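Local coordinates for 14-3-3 protein (Cryptosporidium parvum, PDB 3EFZ), which probably binds phosphoserine-containing partner proteins, as 14-3-3 proteins do, and so takes part in cell regulation and signalling, at residues 94-97 against 103-106; 46-51 against 141-146. All coordinates share one frame; numbering follows the deposited sequence.

Contact 1: 94-97 against 103-106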
ATOM      1  N   LYS B  94     -28.761   0.838   2.258  1.00 37.87           N
ATOM      2  CA  LYS B  94     -30.015   1.423   1.764  1.00 38.47           C
ATOM      3  C   LYS B  94     -30.168   1.231   0.248  1.00 37.78           C
ATOM      4  O   LYS B  94     -31.252   0.951  -0.255  1.00 37.71           O
ATOM      5  CB  LYS B  94     -29.972   2.916   2.084  1.00 38.50           C
ATOM      6  CG  LYS B  94     -31.271   3.671   2.191  1.00 40.17           C
ATOM      7  CD  LYS B  94     -30.987   5.114   2.687  1.00 40.86           C
ATOM      8  CE  LYS B  94     -30.439   5.164   4.138  1.00 43.99           C
ATOM      9  NZ  LYS B  94     -29.406   6.255   4.391  1.00 43.50           N
ATOM     10  N   GLU B  95     -29.059   1.404  -0.467  1.00 37.21           N
ATOM     11  CA  GLU B  95     -29.012   1.339  -1.918  1.00 36.65           C
ATOM     12  C   GLU B  95     -29.080  -0.074  -2.476  1.00 36.33           C
ATOM     13  O   GLU B  95     -29.236  -0.246  -3.682  1.00 35.99           O
ATOM     14  CB  GLU B  95     -27.720   2.000  -2.422  1.00 36.49           C
ATOM     15  CG  GLU B  95     -27.676   3.504  -2.246  1.00 37.00           C
ATOM     16  CD  GLU B  95     -28.686   4.239  -3.113  1.00 38.82           C
ATOM     17  OE1 GLU B  95     -29.346   3.600  -3.963  1.00 39.26           O
ATOM     18  OE2 GLU B  95     -28.823   5.464  -2.938  1.00 40.86           O
ATOM     19  N   LYS B  96     -28.934  -1.068  -1.604  1.00 36.43           N
ATOM     20  CA  LYS B  96     -28.874  -2.482  -1.994  1.00 37.04           C
ATOM     21  C   LYS B  96     -30.195  -3.038  -2.508  1.00 37.43           C
ATOM     22  O   LYS B  96     -30.198  -3.951  -3.331  1.00 37.78           O
ATOM     23  CB  LYS B  96     -28.367  -3.356  -0.830  1.00 36.77           C
ATOM     24  CG  LYS B  96     -27.867  -4.733  -1.271  1.00 36.83           C
ATOM     25  CD  LYS B  96     -27.542  -5.655  -0.113  1.00 37.75           C
ATOM     26  CE  LYS B  96     -26.556  -6.738  -0.567  1.00 39.64           C
ATOM     27  NZ  LYS B  96     -26.728  -8.013   0.182  1.00 39.61           N
ATOM     28  N   SER B  97     -31.311  -2.513  -2.009  1.00 37.90           N
ATOM     29  CA  SER B  97     -32.628  -2.959  -2.450  1.00 39.03           C
ATOM     30  C   SER B  97     -32.777  -2.799  -3.953  1.00 38.87           C
ATOM     31  O   SER B  97     -33.101  -3.762  -4.665  1.00 38.79           O
ATOM     32  CB  SER B  97     -33.747  -2.189  -1.745  1.00 38.90           C
ATOM     33  OG  SER B  97     -33.990  -2.721  -0.460  1.00 41.48           O
ATOM     34  N   ILE B 103     -23.870  -3.293  -4.843  1.00 34.28           N
ATOM     35  CA  ILE B 103     -23.641  -3.193  -3.403  1.00 34.75           C
ATOM     36  C   ILE B 103     -23.060  -4.503  -2.835  1.00 34.50           C
ATOM     37  O   ILE B 103     -22.244  -4.479  -1.910  1.00 34.77           O
ATOM     38  CB  ILE B 103     -24.909  -2.747  -2.660  1.00 34.53           C
ATOM     39  CG1 ILE B 103     -25.343  -1.349  -3.128  1.00 33.38           C
ATOM     40  CG2 ILE B 103     -24.684  -2.759  -1.124  1.00 35.70           C
ATOM     41  CD1 ILE B 103     -24.391  -0.226  -2.714  1.00 30.90           C
ATOM     42  N   GLN B 104     -23.440  -5.619  -3.455  1.00 34.49           N
ATOM     43  CA  GLN B 104     -22.883  -6.944  -3.150  1.00 34.43           C
ATOM     44  C   GLN B 104     -21.401  -7.045  -3.490  1.00 34.36           C
ATOM     45  O   GLN B 104     -20.648  -7.670  -2.765  1.00 34.39           O
ATOM     46  CB  GLN B 104     -23.652  -8.052  -3.881  1.00 34.17           C
ATOM     47  CG  GLN B 104     -23.293  -9.457  -3.405  1.00 32.97           C
ATOM     48  CD  GLN B 104     -23.736  -9.707  -1.973  1.00 31.75           C
ATOM     49  OE1 GLN B 104     -24.936  -9.714  -1.677  1.00 30.85           O
ATOM     50  NE2 GLN B 104     -22.768  -9.873  -1.069  1.00 30.62           N
ATOM     51  N   VAL B 105     -20.987  -6.432  -4.595  1.00 34.76           N
ATOM     52  CA  VAL B 105     -19.572  -6.431  -4.978  1.00 34.41           C
ATOM     53  C   VAL B 105     -18.793  -5.659  -3.928  1.00 34.57           C
ATOM     54  O   VAL B 105     -17.731  -6.092  -3.503  1.00 35.05           O
ATOM     55  CB  VAL B 105     -19.370  -5.866  -6.408  1.00 34.23           C
ATOM     56  CG1 VAL B 105     -17.885  -5.643  -6.711  1.00 35.32           C
ATOM     57  CG2 VAL B 105     -20.009  -6.795  -7.425  1.00 34.26           C
ATOM     58  N   ILE B 106     -19.361  -4.533  -3.492  1.00 35.36           N
ATOM     59  CA  ILE B 106     -18.796  -3.685  -2.446  1.00 35.92           C
ATOM     60  C   ILE B 106     -18.670  -4.438  -1.113  1.00 36.42           C
ATOM     61  O   ILE B 106     -17.613  -4.391  -0.472  1.00 36.74           O
ATOM     62  CB  ILE B 106     -19.595  -2.358  -2.298  1.00 35.64           C
ATOM     63  CG1 ILE B 106     -19.411  -1.487  -3.550  1.00 35.49           C
ATOM     64  CG2 ILE B 106     -19.171  -1.578  -1.048  1.00 36.48           C
ATOM     65  CD1 ILE B 106     -17.979  -0.874  -3.688  1.00 33.89           C
TER

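Contact 2: 46-51 against 141-146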
ATOM      1  N   LYS B  46       7.490   5.260   5.025  1.00 34.81           N
ATOM      2  CA  LYS B  46       8.936   5.287   5.043  1.00 34.66           C
ATOM      3  C   LYS B  46       9.480   5.072   6.448  1.00 35.06           C
ATOM      4  O   LYS B  46      10.318   4.202   6.650  1.00 34.44           O
ATOM      5  CB  LYS B  46       9.495   6.577   4.455  1.00 34.16           C
ATOM      6  CG  LYS B  46      11.024   6.550   4.370  1.00 33.79           C
ATOM      7  CD  LYS B  46      11.582   7.882   3.886  1.00 33.83           C
ATOM      8  CE  LYS B  46      13.083   7.824   3.771  1.00 32.91           C
ATOM      9  NZ  LYS B  46      13.577   9.032   3.091  1.00 33.63           N
ATOM     10  N   ASP B  47       8.982   5.848   7.409  1.00 35.27           N
ATOM     11  CA  ASP B  47       9.479   5.763   8.766  1.00 36.52           C
ATOM     12  C   ASP B  47       9.288   4.401   9.439  1.00 36.21           C
ATOM     13  O   ASP B  47      10.157   3.965  10.205  1.00 35.71           O
ATOM     14  CB  ASP B  47       8.910   6.883   9.643  1.00 37.02           C
ATOM     15  CG  ASP B  47       9.745   7.100  10.903  1.00 40.36           C
ATOM     16  OD1 ASP B  47      10.956   7.418  10.776  1.00 45.44           O
ATOM     17  OD2 ASP B  47       9.207   6.922  12.022  1.00 43.45           O
ATOM     18  N   VAL B  48       8.142   3.753   9.192  1.00 35.90           N
ATOM     19  CA  VAL B  48       7.902   2.400   9.676  1.00 36.33           C
ATOM     20  C   VAL B  48       9.021   1.460   9.186  1.00 36.56           C
ATOM     21  O   VAL B  48       9.669   0.778   9.990  1.00 36.34           O
ATOM     22  CB  VAL B  48       6.503   1.855   9.276  1.00 35.66           C
ATOM     23  CG1 VAL B  48       6.430   0.326   9.464  1.00 35.89           C
ATOM     24  CG2 VAL B  48       5.436   2.511  10.114  1.00 35.86           C
ATOM     25  N   ILE B  49       9.263   1.456   7.882  1.00 36.52           N
ATOM     26  CA  ILE B  49      10.272   0.558   7.311  1.00 37.12           C
ATOM     27  C   ILE B  49      11.694   0.897   7.768  1.00 37.09           C
ATOM     28  O   ILE B  49      12.433   0.003   8.121  1.00 36.28           O
ATOM     29  CB  ILE B  49      10.147   0.447   5.788  1.00 37.60           C
ATOM     30  CG1 ILE B  49       8.931  -0.435   5.472  1.00 37.47           C
ATOM     31  CG2 ILE B  49      11.392  -0.204   5.182  1.00 37.59           C
ATOM     32  CD1 ILE B  49       8.366  -0.166   4.198  1.00 38.54           C
ATOM     33  N   LYS B  50      12.043   2.185   7.813  1.00 37.24           N
ATOM     34  CA  LYS B  50      13.346   2.618   8.316  1.00 38.00           C
ATOM     35  C   LYS B  50      13.603   2.087   9.727  1.00 37.51           C
ATOM     36  O   LYS B  50      14.614   1.434   9.969  1.00 37.55           O
ATOM     37  CB  LYS B  50      13.456   4.147   8.319  1.00 38.33           C
ATOM     38  CG  LYS B  50      13.933   4.734   7.034  1.00 40.17           C
ATOM     39  CD  LYS B  50      14.142   6.247   7.127  1.00 42.13           C
ATOM     40  CE  LYS B  50      15.595   6.617   7.456  1.00 45.76           C
ATOM     41  NZ  LYS B  50      16.568   6.079   6.444  1.00 46.78           N
ATOM     42  N   VAL B  51      12.679   2.370  10.646  1.00 37.16           N
ATOM     43  CA  VAL B  51      12.787   1.922  12.030  1.00 36.70           C
ATOM     44  C   VAL B  51      12.904   0.395  12.141  1.00 37.11           C
ATOM     45  O   VAL B  51      13.838  -0.115  12.765  1.00 36.35           O
ATOM     46  CB  VAL B  51      11.631   2.481  12.941  1.00 36.72           C
ATOM     47  CG1 VAL B  51      11.754   1.953  14.366  1.00 36.01           C
ATOM     48  CG2 VAL B  51      11.658   3.997  12.976  1.00 35.89           C
ATOM     49  N   ARG B 141      11.945  -0.563  20.612  1.00 36.36           N
ATOM     50  CA  ARG B 141      11.052  -1.547  21.243  1.00 35.49           C
ATOM     51  C   ARG B 141       9.693  -0.939  21.499  1.00 35.30           C
ATOM     52  O   ARG B 141       8.681  -1.575  21.251  1.00 35.62           O
ATOM     53  CB  ARG B 141      11.639  -2.098  22.543  1.00 34.62           C
ATOM     54  CG  ARG B 141      12.738  -3.098  22.328  1.00 33.75           C
ATOM     55  CD  ARG B 141      13.148  -3.726  23.657  1.00 32.27           C
ATOM     56  NE  ARG B 141      14.348  -4.535  23.533  1.00 31.02           N
ATOM     57  CZ  ARG B 141      14.883  -5.255  24.517  1.00 30.99           C
ATOM     58  NH1 ARG B 141      14.303  -5.298  25.727  1.00 32.36           N
ATOM     59  NH2 ARG B 141      15.986  -5.942  24.287  1.00 28.59           N
ATOM     60  N   ALA B 142       9.670   0.294  22.001  1.00 35.46           N
ATOM     61  CA  ALA B 142       8.417   1.009  22.221  1.00 35.63           C
ATOM     62  C   ALA B 142       7.706   1.222  20.879  1.00 35.67           C
ATOM     63  O   ALA B 142       6.496   1.073  20.792  1.00 35.38           O
ATOM     64  CB  ALA B 142       8.668   2.350  22.949  1.00 35.78           C
ATOM     65  N   PHE B 143       8.477   1.540  19.841  1.00 35.22           N
ATOM     66  CA  PHE B 143       7.945   1.702  18.499  1.00 36.30           C
ATOM     67  C   PHE B 143       7.155   0.462  18.034  1.00 35.88           C
ATOM     68  O   PHE B 143       6.039   0.590  17.542  1.00 35.53           O
ATOM     69  CB  PHE B 143       9.076   2.049  17.516  1.00 37.08           C
ATOM     70  CG  PHE B 143       8.626   2.167  16.078  1.00 38.91           C
ATOM     71  CD1 PHE B 143       8.365   3.409  15.520  1.00 41.91           C
ATOM     72  CD2 PHE B 143       8.457   1.032  15.286  1.00 40.54           C
ATOM     73  CE1 PHE B 143       7.955   3.528  14.172  1.00 42.14           C
ATOM     74  CE2 PHE B 143       8.042   1.145  13.952  1.00 41.37           C
ATOM     75  CZ  PHE B 143       7.792   2.393  13.403  1.00 40.61           C
ATOM     76  N   CYS B 144       7.752  -0.725  18.168  1.00 36.36           N
ATOM     77  CA  CYS B 144       7.097  -1.986  17.806  1.00 36.30           C
ATOM     78  C   CYS B 144       5.826  -2.298  18.626  1.00 36.45           C
ATOM     79  O   CYS B 144       4.853  -2.840  18.098  1.00 36.10           O
ATOM     80  CB  CYS B 144       8.085  -3.143  17.935  1.00 36.70           C
ATOM     81  SG  CYS B 144       9.512  -3.029  16.858  1.00 37.19           S
ATOM     82  N   ILE B 145       5.838  -1.950  19.912  1.00 36.69           N
ATOM     83  CA  ILE B 145       4.712  -2.216  20.807  1.00 36.02           C
ATOM     84  C   ILE B 145       3.530  -1.262  20.511  1.00 36.82           C
ATOM     85  O   ILE B 145       2.363  -1.683  20.526  1.00 37.02           O
ATOM     86  CB  ILE B 145       5.185  -2.186  22.286  1.00 35.93           C
ATOM     87  CG1 ILE B 145       6.166  -3.343  22.536  1.00 36.36           C
ATOM     88  CG2 ILE B 145       4.000  -2.220  23.289  1.00 33.80           C
ATOM     89  CD1 ILE B 145       7.016  -3.190  23.808  1.00 36.41           C
ATOM     90  N   LYS B 146       3.829   0.005  20.219  1.00 36.10           N
ATOM     91  CA  LYS B 146       2.799   0.927  19.740  1.00 36.26           C
ATOM     92  C   LYS B 146       2.143   0.388  18.451  1.00 36.75           C
ATOM     93  O   LYS B 146       0.913   0.429  18.300  1.00 36.49           O
ATOM     94  CB  LYS B 146       3.364   2.333  19.480  1.00 35.18           C
ATOM     95  CG  LYS B 146       2.472   3.117  18.546  1.00 35.62           C
ATOM     96  CD  LYS B 146       3.052   4.394  18.025  1.00 35.97           C
ATOM     97  CE  LYS B 146       2.113   4.989  16.993  1.00 36.78           C
ATOM     98  NZ  LYS B 146       2.278   4.386  15.657  1.00 37.01           N
TER

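Contact 1: 94-97 against 103-106
K96 and I103 meet through the aliphatic stem of the lysine and the branched isoleucine, where the chain leaving helix 89-94 folds back against helix 100-131. The CG2 methyl of I103 is the main point of touch: it lies 3.7 Å from K96 CB and equally close to K96 CG, with the two side chains slanting past each other. The other branch of I103 lies against the backbone of the turn, its CG1 3.9 Å from K96 CA and its terminal CD1 4.0 Å from E95 CB. One isoleucine therefore covers both the lysine stem and the backbone between E95 and K96.

The polar part lies farther along. With CG anti to the backbone N (chi1 -162°) and the chain extended beyond it, K96 reaches past I103 to the next residue, Q104, and NZ donates a 3.1 Å hydrogen bond to Q104 OE1. The ammonium group stands above the amide plane of Q104, 39° out of it, with a C=O...N angle of 135°. Q104 bends at chi2 to bring OE1 round, while its NE2 bonds D108 OD1 one helical turn on, which fixes the rotation of the amide. E107 adds a weak, long ion pair to K96 NZ.

E95 turns its carboxylate elsewhere: OE2 makes a salt bridge with K91 and accepts a hydrogen bond from N99 of the second subunit. F102 of that subunit packs on both E95 and I103. This is a short connection between consecutive helices of the all-helical 14-3-3 fold, its apolar side packed at the subunit interface.

Contact 2: 46-51 against 141-146
F143 takes part in every touch here, reaching from helix 138-158 to helix 32-54 with V51 over its ring. The CG1 methyl of V51 sits 3.6 Å from the ring centroid and only 14° off the ring normal, a CH-pi contact square over one face. Its closest ring atom is CD2, at 3.5 Å from V51 CG1. The second methyl, CG2, comes down nearer the far end of the ring, 3.9 Å from CE1 of F143, and V51 CB lies about as close to CZ. The whole fork of the valine thus spans the face, and the two side chains come at each other from opposite directions.

V48, one turn earlier, takes the tip of the ring. Its CA is 3.7 Å from F143 CZ, at the edge and near the ring plane, while its CG2 methyl is 4.0 Å from the same CZ; the valine and the phenylalanine cross at about a right angle. F143 gets there by holding CG anti to its backbone N (chi1 177°), which points the ring out from its own helix against V48 and V51. On the exposed flank, D47 OD2 lies obliquely 4.2 Å from F143 CE1, a marginal touch.

The axes of the two short segments come within 11.4 Å and run at 129° to each other, and a large aromatic ring is what spans the gap. Behind V48 lies helix 63-81, touching it through R72 and N73. L194 of helix 193-207 adds to the packing on F143, and helix 161-185 flanks 141-146 at A142 and I145.

How the contacts relate
The two contacts lie on opposite sides of the chain's centre, 38 Å apart between centres and about 26 Å between nearest atoms. Along the sequence, 46-51 comes first, then both segments of contact 1, then 141-146, so the short-range turn falls within the long excursion that contact 2 closes. Helix 100-131, which carries half of contact 1, is followed directly by helix 138-158, which carries half of contact 2. Both touch the second subunit, but contact 1 lies far out, about 30 Å from the chain's centre, and belongs to the subunit interface, whereas contact 2 lies in the helical body, with V48 about 11 Å from R153, a predicted phosphoserine-binding residue, side chain to side chain.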